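Local coordinates for peptidoglycan synthetase penicillin-binding protein 3 (PDB 4YE5) that probably binds penicillin and, as a member of the transpeptidase family, is thought to cross-link peptidoglycan during cell-wall synthesis, at residues A[28-34]-A[209-213]; A[153-158]-A[260-266]; A[294-298]-A[459-463]; A[465-469]-A[482-486]. One frame throughout, in Å; residues are numbered along the deposited sequence.

Contact 1 of 4, residues A[28-34]-A[209-213]; sequences LKARRGK and AVNGS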
loop_
_atom_site.group_PDB
_atom_site.type_symbol
_atom_site.label_atom_id
_atom_site.label_comp_id
_atom_site.label_asym_id
_atom_site.label_seq_id
_atom_site.Cartn_x
_atom_site.Cartn_y
_atom_site.Cartn_z
ATOM N N LEU A 28 17.711 -9.932 23.517
ATOM C CA LEU A 28 16.845 -10.965 22.977
ATOM C C LEU A 28 16.025 -10.306 21.862
ATOM O O LEU A 28 15.060 -9.598 22.132
ATOM C CB LEU A 28 15.933 -11.500 24.066
ATOM C CG LEU A 28 16.690 -11.981 25.329
ATOM C CD1 LEU A 28 15.695 -12.453 26.363
ATOM C CD2 LEU A 28 17.649 -13.098 24.972
ATOM N N LYS A 29 16.432 -10.500 20.614
ATOM C CA LYS A 29 15.784 -9.776 19.519
ATOM C C LYS A 29 14.381 -10.311 19.228
ATOM O O LYS A 29 14.193 -11.513 19.088
ATOM C CB LYS A 29 16.647 -9.795 18.257
ATOM C CG LYS A 29 15.901 -9.201 17.063
ATOM C CD LYS A 29 16.819 -8.536 16.053
ATOM C CE LYS A 29 15.998 -7.712 15.062
ATOM N NZ LYS A 29 16.823 -6.586 14.536
ATOM N N ALA A 30 13.395 -9.413 19.168
ATOM C CA ALA A 30 12.044 -9.783 18.753
ATOM C C ALA A 30 12.047 -10.273 17.300
ATOM O O ALA A 30 12.758 -9.719 16.460
ATOM C CB ALA A 30 11.086 -8.579 18.898
ATOM N N ARG A 31 11.258 -11.308 17.012
ATOM C CA ARG A 31 11.109 -11.793 15.634
ATOM C C ARG A 31 10.059 -10.972 14.883
ATOM O O ARG A 31 9.000 -10.628 15.426
ATOM C CB ARG A 31 10.721 -13.271 15.614
ATOM C CG ARG A 31 11.678 -14.159 16.433
ATOM C CD ARG A 31 11.137 -15.579 16.588
ATOM N NE ARG A 31 10.863 -16.197 15.293
ATOM C CZ ARG A 31 10.037 -17.225 15.110
ATOM N NH1 ARG A 31 9.398 -17.758 16.147
ATOM N NH2 ARG A 31 9.847 -17.719 13.891
ATOM N N ARG A 32 10.362 -10.658 13.633
ATOM C CA ARG A 32 9.477 -9.819 12.839
ATOM C C ARG A 32 8.172 -10.530 12.482
ATOM O O ARG A 32 8.172 -11.699 12.109
ATOM C CB ARG A 32 10.201 -9.358 11.578
ATOM C CG ARG A 32 9.475 -8.225 10.848
ATOM C CD ARG A 32 10.340 -7.651 9.742
ATOM N NE ARG A 32 9.678 -6.507 9.116
ATOM C CZ ARG A 32 9.694 -5.283 9.618
ATOM N NH1 ARG A 32 10.334 -5.040 10.770
ATOM N NH2 ARG A 32 9.061 -4.300 8.974
ATOM N N GLY A 33 7.055 -9.818 12.600
ATOM C CA GLY A 33 5.765 -10.361 12.218
ATOM C C GLY A 33 5.596 -10.560 10.719
ATOM O O GLY A 33 6.414 -10.109 9.917
ATOM N N LYS A 34 4.541 -11.270 10.345
ATOM C CA LYS A 34 4.258 -11.529 8.936
ATOM C C LYS A 34 3.377 -10.440 8.317
ATOM O O LYS A 34 2.696 -9.679 9.021
ATOM C CB LYS A 34 3.558 -12.885 8.743
ATOM C CG LYS A 34 4.155 -14.075 9.492
ATOM C CD LYS A 34 3.432 -15.365 9.079
ATOM C CE LYS A 34 3.200 -16.321 10.254
ATOM N NZ LYS A 34 4.417 -16.595 11.072
ATOM N N ALA A 209 11.401 -10.776 25.183
ATOM C CA ALA A 209 11.037 -10.105 23.935
ATOM C C ALA A 209 9.541 -10.233 23.717
ATOM O O ALA A 209 8.928 -11.211 24.145
ATOM C CB ALA A 209 11.796 -10.738 22.752
ATOM N N VAL A 210 8.949 -9.246 23.049
ATOM C CA VAL A 210 7.595 -9.380 22.538
ATOM C C VAL A 210 7.753 -9.396 21.022
ATOM O O VAL A 210 8.230 -8.425 20.434
ATOM C CB VAL A 210 6.692 -8.211 22.973
ATOM C CG1 VAL A 210 5.309 -8.339 22.335
ATOM C CG2 VAL A 210 6.572 -8.174 24.489
ATOM N N ASN A 211 7.412 -10.512 20.394
ATOM C CA ASN A 211 7.669 -10.659 18.966
ATOM C C ASN A 211 6.705 -9.768 18.201
ATOM O O ASN A 211 5.689 -9.352 18.754
ATOM C CB ASN A 211 7.536 -12.112 18.535
ATOM C CG ASN A 211 8.673 -12.954 19.043
ATOM O OD1 ASN A 211 9.795 -12.459 19.198
ATOM N ND2 ASN A 211 8.401 -14.227 19.304
ATOM N N GLY A 212 7.035 -9.440 16.958
ATOM C CA GLY A 212 6.183 -8.543 16.189
ATOM C C GLY A 212 4.808 -9.132 15.979
ATOM O O GLY A 212 4.638 -10.350 16.004
ATOM N N SER A 213 3.820 -8.274 15.756
ATOM C CA SER A 213 2.486 -8.743 15.417
ATOM C C SER A 213 2.377 -8.935 13.900
ATOM O O SER A 213 3.197 -8.411 13.153
ATOM C CB SER A 213 1.437 -7.751 15.915
ATOM O OG SER A 213 1.312 -7.831 17.326
HETATM O O HOH W 1 6.547 -12.455 15.118
HETATM O O HOH W 2 9.839 -16.902 19.132
#

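Contact 2 of 4, residues A[153-158]-A[260-266]; sequences GTLMGS and DSDTTEA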
loop_
_atom_site.group_PDB
_atom_site.type_symbol
_atom_site.label_atom_id
_atom_site.label_comp_id
_atom_site.label_asym_id
_atom_site.label_seq_id
_atom_site.Cartn_x
_atom_site.Cartn_y
_atom_site.Cartn_z
ATOM N N GLY A 153 7.219 -13.365 -4.798
ATOM C CA GLY A 153 8.220 -12.775 -5.688
ATOM C C GLY A 153 7.956 -11.321 -6.082
ATOM O O GLY A 153 8.028 -10.409 -5.253
ATOM N N THR A 154 7.634 -11.109 -7.353
ATOM C CA THR A 154 7.373 -9.766 -7.877
ATOM C C THR A 154 5.994 -9.195 -7.571
ATOM O O THR A 154 5.763 -7.990 -7.782
ATOM C CB THR A 154 7.542 -9.725 -9.420
ATOM O OG1 THR A 154 6.629 -10.654 -10.012
ATOM C CG2 THR A 154 8.980 -10.096 -9.809
ATOM N N LEU A 155 5.064 -10.042 -7.120
ATOM C CA LEU A 155 3.702 -9.563 -6.841
ATOM C C LEU A 155 3.730 -8.367 -5.891
ATOM O O LEU A 155 4.328 -8.442 -4.827
ATOM C CB LEU A 155 2.823 -10.675 -6.254
ATOM C CG LEU A 155 1.382 -10.236 -5.940
ATOM C CD1 LEU A 155 0.555 -10.108 -7.218
ATOM C CD2 LEU A 155 0.727 -11.215 -4.973
HETATM N N MSE A 156 3.101 -7.261 -6.291
HETATM C CA MSE A 156 3.080 -6.022 -5.504
HETATM C C MSE A 156 4.431 -5.698 -4.802
HETATM O O MSE A 156 4.459 -5.250 -3.655
HETATM C CB MSE A 156 1.901 -6.039 -4.499
HETATM C CG MSE A 156 2.003 -7.103 -3.362
HETATM SE SE MSE A 156 0.465 -7.062 -2.110
HETATM C CE MSE A 156 -0.144 -8.866 -2.439
ATOM N N GLY A 157 5.538 -5.911 -5.509
ATOM C CA GLY A 157 6.866 -5.857 -4.902
ATOM C C GLY A 157 7.203 -4.523 -4.260
ATOM O O GLY A 157 7.706 -4.477 -3.139
ATOM N N SER A 158 6.906 -3.426 -4.944
ATOM C CA SER A 158 7.295 -2.124 -4.417
ATOM C C SER A 158 6.284 -1.640 -3.395
ATOM O O SER A 158 6.596 -0.771 -2.549
ATOM C CB SER A 158 7.441 -1.095 -5.545
ATOM O OG SER A 158 6.206 -0.967 -6.241
ATOM N N ASP A 260 0.922 -1.350 -10.416
ATOM C CA ASP A 260 1.578 -0.601 -11.477
ATOM C C ASP A 260 2.222 -1.582 -12.462
ATOM O O ASP A 260 2.295 -2.784 -12.194
ATOM C CB ASP A 260 2.600 0.400 -10.925
ATOM C CG ASP A 260 3.721 -0.270 -10.130
ATOM O OD1 ASP A 260 4.371 -1.209 -10.646
ATOM O OD2 ASP A 260 3.931 0.131 -8.967
ATOM N N SER A 261 2.636 -1.070 -13.614
ATOM C CA SER A 261 3.205 -1.900 -14.676
ATOM C C SER A 261 4.690 -2.188 -14.474
ATOM O O SER A 261 5.301 -2.872 -15.291
ATOM C CB SER A 261 3.045 -1.183 -16.028
ATOM O OG SER A 261 3.595 0.117 -15.905
ATOM N N ASP A 262 5.306 -1.656 -13.427
ATOM C CA ASP A 262 6.733 -1.980 -13.250
ATOM C C ASP A 262 6.859 -3.351 -12.610
ATOM O O ASP A 262 5.948 -3.816 -11.932
ATOM C CB ASP A 262 7.423 -0.939 -12.384
ATOM C CG ASP A 262 7.294 0.454 -12.960
ATOM O OD1 ASP A 262 7.727 0.644 -14.114
ATOM O OD2 ASP A 262 6.698 1.331 -12.285
ATOM N N THR A 263 7.991 -4.000 -12.806
ATOM C CA THR A 263 8.160 -5.348 -12.288
ATOM C C THR A 263 9.375 -5.404 -11.367
ATOM O O THR A 263 10.501 -5.290 -11.822
ATOM C CB THR A 263 8.279 -6.354 -13.442
ATOM O OG1 THR A 263 7.056 -6.336 -14.191
ATOM C CG2 THR A 263 8.526 -7.771 -12.914
ATOM N N THR A 264 9.147 -5.519 -10.060
ATOM C CA THR A 264 10.259 -5.602 -9.116
ATOM C C THR A 264 10.012 -6.713 -8.104
ATOM O O THR A 264 8.871 -6.923 -7.661
ATOM C CB THR A 264 10.509 -4.247 -8.365
ATOM O OG1 THR A 264 9.607 -4.133 -7.265
ATOM C CG2 THR A 264 10.297 -3.038 -9.283
ATOM N N GLU A 265 11.070 -7.442 -7.756
ATOM C CA GLU A 265 10.996 -8.440 -6.692
ATOM C C GLU A 265 10.732 -7.744 -5.363
ATOM O O GLU A 265 11.388 -6.744 -5.048
ATOM C CB GLU A 265 12.307 -9.238 -6.615
ATOM C CG GLU A 265 12.485 -10.259 -7.731
ATOM C CD GLU A 265 11.694 -11.536 -7.481
ATOM O OE1 GLU A 265 11.320 -11.785 -6.316
ATOM O OE2 GLU A 265 11.449 -12.294 -8.446
ATOM N N ALA A 266 9.779 -8.260 -4.582
ATOM C CA ALA A 266 9.542 -7.696 -3.257
ATOM C C ALA A 266 10.819 -7.833 -2.433
ATOM O O ALA A 266 11.472 -8.870 -2.485
ATOM C CB ALA A 266 8.383 -8.407 -2.565
HETATM O O HOH W 3 6.438 -5.942 -9.272
HETATM O O HOH W 4 6.943 -1.056 -8.856
#

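Contact 3 of 4, residues A[294-298]-A[459-463]; sequences MSGML and SQMLN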
loop_
_atom_site.group_PDB
_atom_site.type_symbol
_atom_site.label_atom_id
_atom_site.label_comp_id
_atom_site.label_asym_id
_atom_site.label_seq_id
_atom_site.Cartn_x
_atom_site.Cartn_y
_atom_site.Cartn_z
HETATM N N MSE A 294 -19.750 19.228 -11.154
HETATM C CA MSE A 294 -21.178 19.100 -11.483
HETATM C C MSE A 294 -21.989 18.634 -10.291
HETATM O O MSE A 294 -23.121 19.082 -10.080
HETATM C CB MSE A 294 -21.397 18.110 -12.637
HETATM C CG MSE A 294 -22.854 18.045 -13.120
HETATM SE SE MSE A 294 -23.136 16.884 -14.671
HETATM C CE MSE A 294 -22.112 17.903 -15.964
ATOM N N SER A 295 -21.428 17.699 -9.529
ATOM C CA SER A 295 -22.052 17.293 -8.284
ATOM C C SER A 295 -22.333 18.528 -7.423
ATOM O O SER A 295 -23.418 18.651 -6.818
ATOM C CB SER A 295 -21.166 16.301 -7.520
ATOM O OG SER A 295 -21.120 15.058 -8.201
ATOM N N GLY A 296 -21.360 19.440 -7.383
ATOM C CA GLY A 296 -21.498 20.696 -6.651
ATOM C C GLY A 296 -22.652 21.551 -7.187
ATOM O O GLY A 296 -23.448 22.099 -6.417
HETATM N N MSE A 297 -22.757 21.647 -8.511
HETATM C CA MSE A 297 -23.814 22.434 -9.143
HETATM C C MSE A 297 -25.198 21.927 -8.781
HETATM O O MSE A 297 -26.114 22.714 -8.518
HETATM C CB MSE A 297 -23.675 22.419 -10.665
HETATM C CG MSE A 297 -22.422 23.086 -11.159
HETATM SE SE MSE A 297 -22.290 22.852 -13.061
HETATM C CE MSE A 297 -20.453 23.480 -13.267
ATOM N N LEU A 298 -25.355 20.608 -8.792
ATOM C CA LEU A 298 -26.633 20.002 -8.435
ATOM C C LEU A 298 -26.921 20.234 -6.961
ATOM O O LEU A 298 -28.000 20.662 -6.611
ATOM C CB LEU A 298 -26.632 18.510 -8.725
ATOM C CG LEU A 298 -26.438 18.148 -10.202
ATOM C CD1 LEU A 298 -26.358 16.638 -10.321
ATOM C CD2 LEU A 298 -27.593 18.688 -11.046
ATOM N N SER A 459 -27.305 9.832 -6.896
ATOM C CA SER A 459 -28.052 8.990 -7.823
ATOM C C SER A 459 -28.105 9.584 -9.216
ATOM O O SER A 459 -28.010 8.861 -10.203
ATOM C CB SER A 459 -29.500 8.798 -7.340
ATOM O OG SER A 459 -29.507 7.901 -6.252
ATOM N N GLN A 460 -28.325 10.890 -9.294
ATOM C CA GLN A 460 -28.428 11.563 -10.592
ATOM C C GLN A 460 -27.086 11.574 -11.315
ATOM O O GLN A 460 -27.031 11.432 -12.537
ATOM C CB GLN A 460 -28.966 12.985 -10.415
ATOM C CG GLN A 460 -30.414 12.991 -9.939
ATOM C CD GLN A 460 -30.922 14.369 -9.520
ATOM O OE1 GLN A 460 -30.184 15.352 -9.507
ATOM N NE2 GLN A 460 -32.197 14.434 -9.168
HETATM N N MSE A 461 -26.005 11.735 -10.557
HETATM C CA MSE A 461 -24.661 11.718 -11.138
HETATM C C MSE A 461 -24.271 10.301 -11.602
HETATM O O MSE A 461 -23.613 10.124 -12.613
HETATM C CB MSE A 461 -23.633 12.241 -10.129
HETATM C CG MSE A 461 -23.720 13.737 -9.850
HETATM SE SE MSE A 461 -23.565 14.762 -11.481
HETATM C CE MSE A 461 -21.822 14.169 -12.071
ATOM N N LEU A 462 -24.681 9.290 -10.852
ATOM C CA LEU A 462 -24.435 7.906 -11.247
ATOM C C LEU A 462 -25.152 7.614 -12.571
ATOM O O LEU A 462 -24.602 6.973 -13.478
ATOM C CB LEU A 462 -24.969 6.971 -10.150
ATOM C CG LEU A 462 -24.634 5.487 -10.209
ATOM C CD1 LEU A 462 -23.137 5.271 -10.117
ATOM C CD2 LEU A 462 -25.328 4.761 -9.060
ATOM N N ASN A 463 -26.392 8.088 -12.662
ATOM C CA ASN A 463 -27.192 7.996 -13.875
ATOM C C ASN A 463 -26.487 8.696 -15.064
ATOM O O ASN A 463 -26.397 8.147 -16.160
ATOM C CB ASN A 463 -28.572 8.602 -13.596
ATOM C CG ASN A 463 -29.568 8.389 -14.733
ATOM O OD1 ASN A 463 -29.271 8.647 -15.899
ATOM N ND2 ASN A 463 -30.767 7.932 -14.385
#

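Contact 4 of 4, residues A[465-469]-A[482-486]; sequences MESSA and RMAAK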
loop_
_atom_site.group_PDB
_atom_site.type_symbol
_atom_site.label_atom_id
_atom_site.label_comp_id
_atom_site.label_asym_id
_atom_site.label_seq_id
_atom_site.Cartn_x
_atom_site.Cartn_y
_atom_site.Cartn_z
HETATM N N MSE A 465 -23.271 9.321 -15.263
HETATM C CA MSE A 465 -22.058 8.536 -15.513
HETATM C C MSE A 465 -22.338 7.243 -16.284
HETATM O O MSE A 465 -21.508 6.778 -17.068
HETATM C CB MSE A 465 -21.281 8.223 -14.220
HETATM C CG MSE A 465 -20.665 9.449 -13.557
HETATM SE SE MSE A 465 -19.626 8.944 -12.000
HETATM C CE MSE A 465 -18.202 7.936 -12.928
ATOM N N GLU A 466 -23.508 6.664 -16.063
ATOM C CA GLU A 466 -23.892 5.506 -16.838
ATOM C C GLU A 466 -24.124 5.910 -18.306
ATOM O O GLU A 466 -23.733 5.180 -19.226
ATOM C CB GLU A 466 -25.121 4.796 -16.230
ATOM C CG GLU A 466 -25.655 3.694 -17.134
ATOM C CD GLU A 466 -26.472 2.630 -16.404
ATOM O OE1 GLU A 466 -26.842 2.839 -15.229
ATOM O OE2 GLU A 466 -26.740 1.579 -17.024
ATOM N N SER A 467 -24.734 7.076 -18.529
ATOM C CA SER A 467 -24.842 7.594 -19.898
ATOM C C SER A 467 -23.441 7.869 -20.463
ATOM O O SER A 467 -23.172 7.599 -21.635
ATOM C CB SER A 467 -25.710 8.862 -19.962
ATOM O OG SER A 467 -27.049 8.561 -19.608
ATOM N N SER A 468 -22.539 8.374 -19.625
ATOM C CA SER A 468 -21.156 8.611 -20.068
ATOM C C SER A 468 -20.463 7.293 -20.486
ATOM O O SER A 468 -19.747 7.270 -21.473
ATOM C CB SER A 468 -20.326 9.333 -18.978
ATOM O OG SER A 468 -20.915 10.601 -18.634
ATOM N N ALA A 469 -20.682 6.205 -19.741
ATOM C CA ALA A 469 -20.116 4.887 -20.102
ATOM C C ALA A 469 -20.692 4.367 -21.430
ATOM O O ALA A 469 -19.971 3.849 -22.284
ATOM C CB ALA A 469 -20.384 3.853 -18.996
ATOM N N ARG A 482 -24.021 -3.378 -16.274
ATOM C CA ARG A 482 -24.075 -1.933 -16.506
ATOM C C ARG A 482 -22.904 -1.255 -15.808
ATOM O O ARG A 482 -22.555 -1.647 -14.701
ATOM C CB ARG A 482 -25.407 -1.387 -15.990
ATOM C CG ARG A 482 -26.596 -1.887 -16.811
ATOM C CD ARG A 482 -27.934 -1.672 -16.114
ATOM N NE ARG A 482 -28.137 -0.303 -15.651
ATOM C CZ ARG A 482 -29.154 0.064 -14.873
ATOM N NH1 ARG A 482 -30.064 -0.832 -14.492
ATOM N NH2 ARG A 482 -29.274 1.323 -14.483
HETATM N N MSE A 483 -22.300 -0.251 -16.458
HETATM C CA MSE A 483 -21.190 0.510 -15.876
HETATM C C MSE A 483 -21.524 1.986 -15.815
HETATM O O MSE A 483 -22.223 2.506 -16.681
HETATM C CB MSE A 483 -19.905 0.367 -16.724
HETATM C CG MSE A 483 -19.201 -0.998 -16.592
HETATM SE SE MSE A 483 -17.564 -1.116 -17.670
HETATM C CE MSE A 483 -18.380 -1.345 -19.367
ATOM N N ALA A 484 -20.999 2.661 -14.800
ATOM C CA ALA A 484 -21.074 4.112 -14.732
ATOM C C ALA A 484 -19.623 4.553 -14.723
ATOM O O ALA A 484 -18.857 4.140 -13.847
ATOM C CB ALA A 484 -21.760 4.566 -13.466
ATOM N N ALA A 485 -19.238 5.380 -15.686
ATOM C CA ALA A 485 -17.817 5.684 -15.818
ATOM C C ALA A 485 -17.566 7.041 -16.423
ATOM O O ALA A 485 -18.443 7.601 -17.065
ATOM C CB ALA A 485 -17.147 4.606 -16.686
ATOM N N LYS A 486 -16.347 7.542 -16.260
ATOM C CA LYS A 486 -15.909 8.734 -16.973
ATOM C C LYS A 486 -14.496 8.541 -17.485
ATOM O O LYS A 486 -13.683 7.908 -16.817
ATOM C CB LYS A 486 -15.943 9.984 -16.066
ATOM C CG LYS A 486 -17.197 10.853 -16.232
ATOM C CD LYS A 486 -17.380 11.451 -17.637
ATOM C CE LYS A 486 -16.422 12.606 -17.861
ATOM N NZ LYS A 486 -16.244 12.963 -19.297
#

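Contact 1 of 4, residues A[28-34]-A[209-213]
Asn211 and Gly212 together grip Arg31 at its backbone N-H and C=O, and here two loop segments, 28-34 and 209-213, run side by side in nearly the same direction, their end-to-end lines 9° apart. The side-chain oxygen OD1 of Asn211 accepts the backbone N-H of Arg31 at 2.9 Å, with the donor standing well above the amide plane. One residue on, Gly212 N gives its hydrogen to Arg31 O at 2.8 Å. Asparagine suits the first role because its short amide can stand in for a backbone carbonyl where the two chains are not paired as strands. With CG beside its own backbone N (chi1 -72°), the amide is carried across to Arg31.

The tight part lies at small residues. Gly33 CA comes within 3.4 Å of Ser213 O in a straight CA-H...O contact, and a CB on Gly33 would collide with that oxygen; one on Gly212 would strike Gly33 N. Ala30 CB sits 3.2 Å from Val210 O. Toward Leu28 the side chains slacken, Ala209 CB lying 4.4 Å from Leu28 CB, though it still rests on Leu28 O at 3.5 Å. On the watery side, one water donates to both Arg31 O and Gly212 O, and another joins Arg31 NH1 to Asn211 ND2, while the guanidinium also forms a salt bridge with Glu48.

The segments lead into strands 35-36 and 214-217, parallel neighbours in the mixed sheet, and helix 178-182 lies beside them, with Gly33 and Ser213 hydrogen-bonded to the backbone of Leu181 and Thr180.

Contact 2 of 4, residues A[153-158]-A[260-266]
Gly153 O and Ala266 N form the direct hydrogen bond of this contact, 2.9 Å long and nearly straight at the hydrogen. Beside it Thr264 O is approached by two CA-H groups, Thr154 CA at 3.2 Å and Gly157 CA at 3.6 Å. Glycine fits both places: Gly153 has a positive phi (63°), and a CB on Gly157 would run into Thr264 O. Over this backbone core, the methyl CG2 of Thr154 touches Thr263 CG2 at 3.9 Å and Glu265 OE2 at 3.6 Å. Glu265 starts out away from segment 153-158, but a bend at chi2 (-79°) swings its carboxylate back over Gly153.

Further out, water takes over. One water accepts from Thr264 N and probably donates to Thr154 O; another lies between Ser158 OG and Asp260 OD1. That Asp260 oxygen also accepts Asp262 N at 3.0 Å, closing an Asx turn that shapes the chain as it leaves strand 255-260. Behind the other segment, Glu228 of helix 221-238 accepts Met156 N at the N-cap of helix 157-160.

With one direct hydrogen bond, CA-H...O contacts and bridging waters, the chemistry implies a largely polar, partly hydrated junction between the dimerisation and transpeptidase family regions.

Contact 3 of 4, residues A[294-298]-A[459-463]
Two helices of the transpeptidase domain pack here, the segments 294-298 and 459-463 crossing obliquely, at 137° between their N-to-C directions, with their axes 10.5 Å apart. The nearest CA atoms are those of Ser295 and Met461, 6.8 Å apart. That spacing leaves the joining to side chains. Helix 290-299 begins at Lys290, which with Ser287 just before it fits the SxxK motif of penicillin-binding proteins.

Met461, a selenomethionine, carries the contact. Its chain folds at chi2 (-56°) and again at chi3 (-59°), which brings CG, SE and CE as a compact hook against Met294, Ser295 and Leu298, which lie within about one turn of the partner helix. Leu298 CD1 lies against its selenium at 3.6 Å, and Met294 CG reaches the same Met461 SE at 3.7 Å from a direction roughly at right angles. Met294, also a selenomethionine, runs straight out from its helix as far as SE before bending at chi3, and its selenium is 4.0 Å from Met461 CE. The unbranched, flexible chain of Met461 suits this role because it can adapt to both a branched leucine and a second selenomethionine side chain.

Leu339 of helix 335-340 touches both Met294 and Met461, and Ile418 of helix 408-419 touches Ser295 and Met461, making the pair part of a larger apolar core. Serine, small and with its hydroxyl hydrogen-bonded to Val291 O in its own helix, lets the partner come near: Ser295 OG lies 3.4 Å from Met461 CG.

Contact 4 of 4, residues A[465-469]-A[482-486]
The strand that starts at Ala484, at the edge of the five-stranded antiparallel sheet of the transpeptidase fold, carries Lys486, consistent with the lysine of the K(T/S)G motif; helix 455-470 lies across its beginning, the two short axes at 71° and 5.3 Å apart. Met465 O is held by two donors arriving from opposite faces of its carbonyl plane: Ala469 N of the helix, and Ala485 N of the strand at 3.0 Å. Such closeness suits alanines. Ala469 CB rests 3.2 Å from Met483 O and 4.0 Å from Ala485 CB, while Ala484 CB meets Met465 CB at 3.8 Å.

At the loop end, Glu466 and Arg482 form a side-on salt bridge. Arg482 NE reaches the syn lone pair of Glu466 OE2 at 2.7 Å, and NH2 reaches OE1 at 3.0 Å, with carboxylate and guanidinium turned 35° from coplanar. Glutamate has the length for this: CG anti to its backbone N (chi1 172°) and an extended chain beyond carry the acid out to the arginine. Arg482 NH1 hydrogen-bonds to Ser556 O. At the other end Lys486 CD passes Ser468 OG, a hydroxyl hydrogen-bonded to Ala464 O, at 3.8 Å, and Lys486 NZ hydrogen-bonds to Ser287 OG and Leu339 O.

Strand 484-492 pairs with its inner neighbour, strand 501-510, whereas Met465 packs against Leu339 of helix 335-340 and Val291 of helix 290-299.

In the fold
From the N terminus, the chain passes 28-34 and travels through most of the dimerisation region before 209-213 returns to close contact 1. Contact 2 opens inside that loop, at 153-158, and closes beyond it at 260-266, so the two cross, and contact 2 ties the dimerisation region to the transpeptidase region. Contacts 3 and 4 follow in series. Contact 3 closes a long loop between helices 290-299 and 455-470; contact 4 closes a short one, from the same helix 455-470 to strand 484-492. These two touch, through Leu462 and Ala484, and lie across the chain's centre from contact 1, whose centre is about 50 Å from that of contact 3.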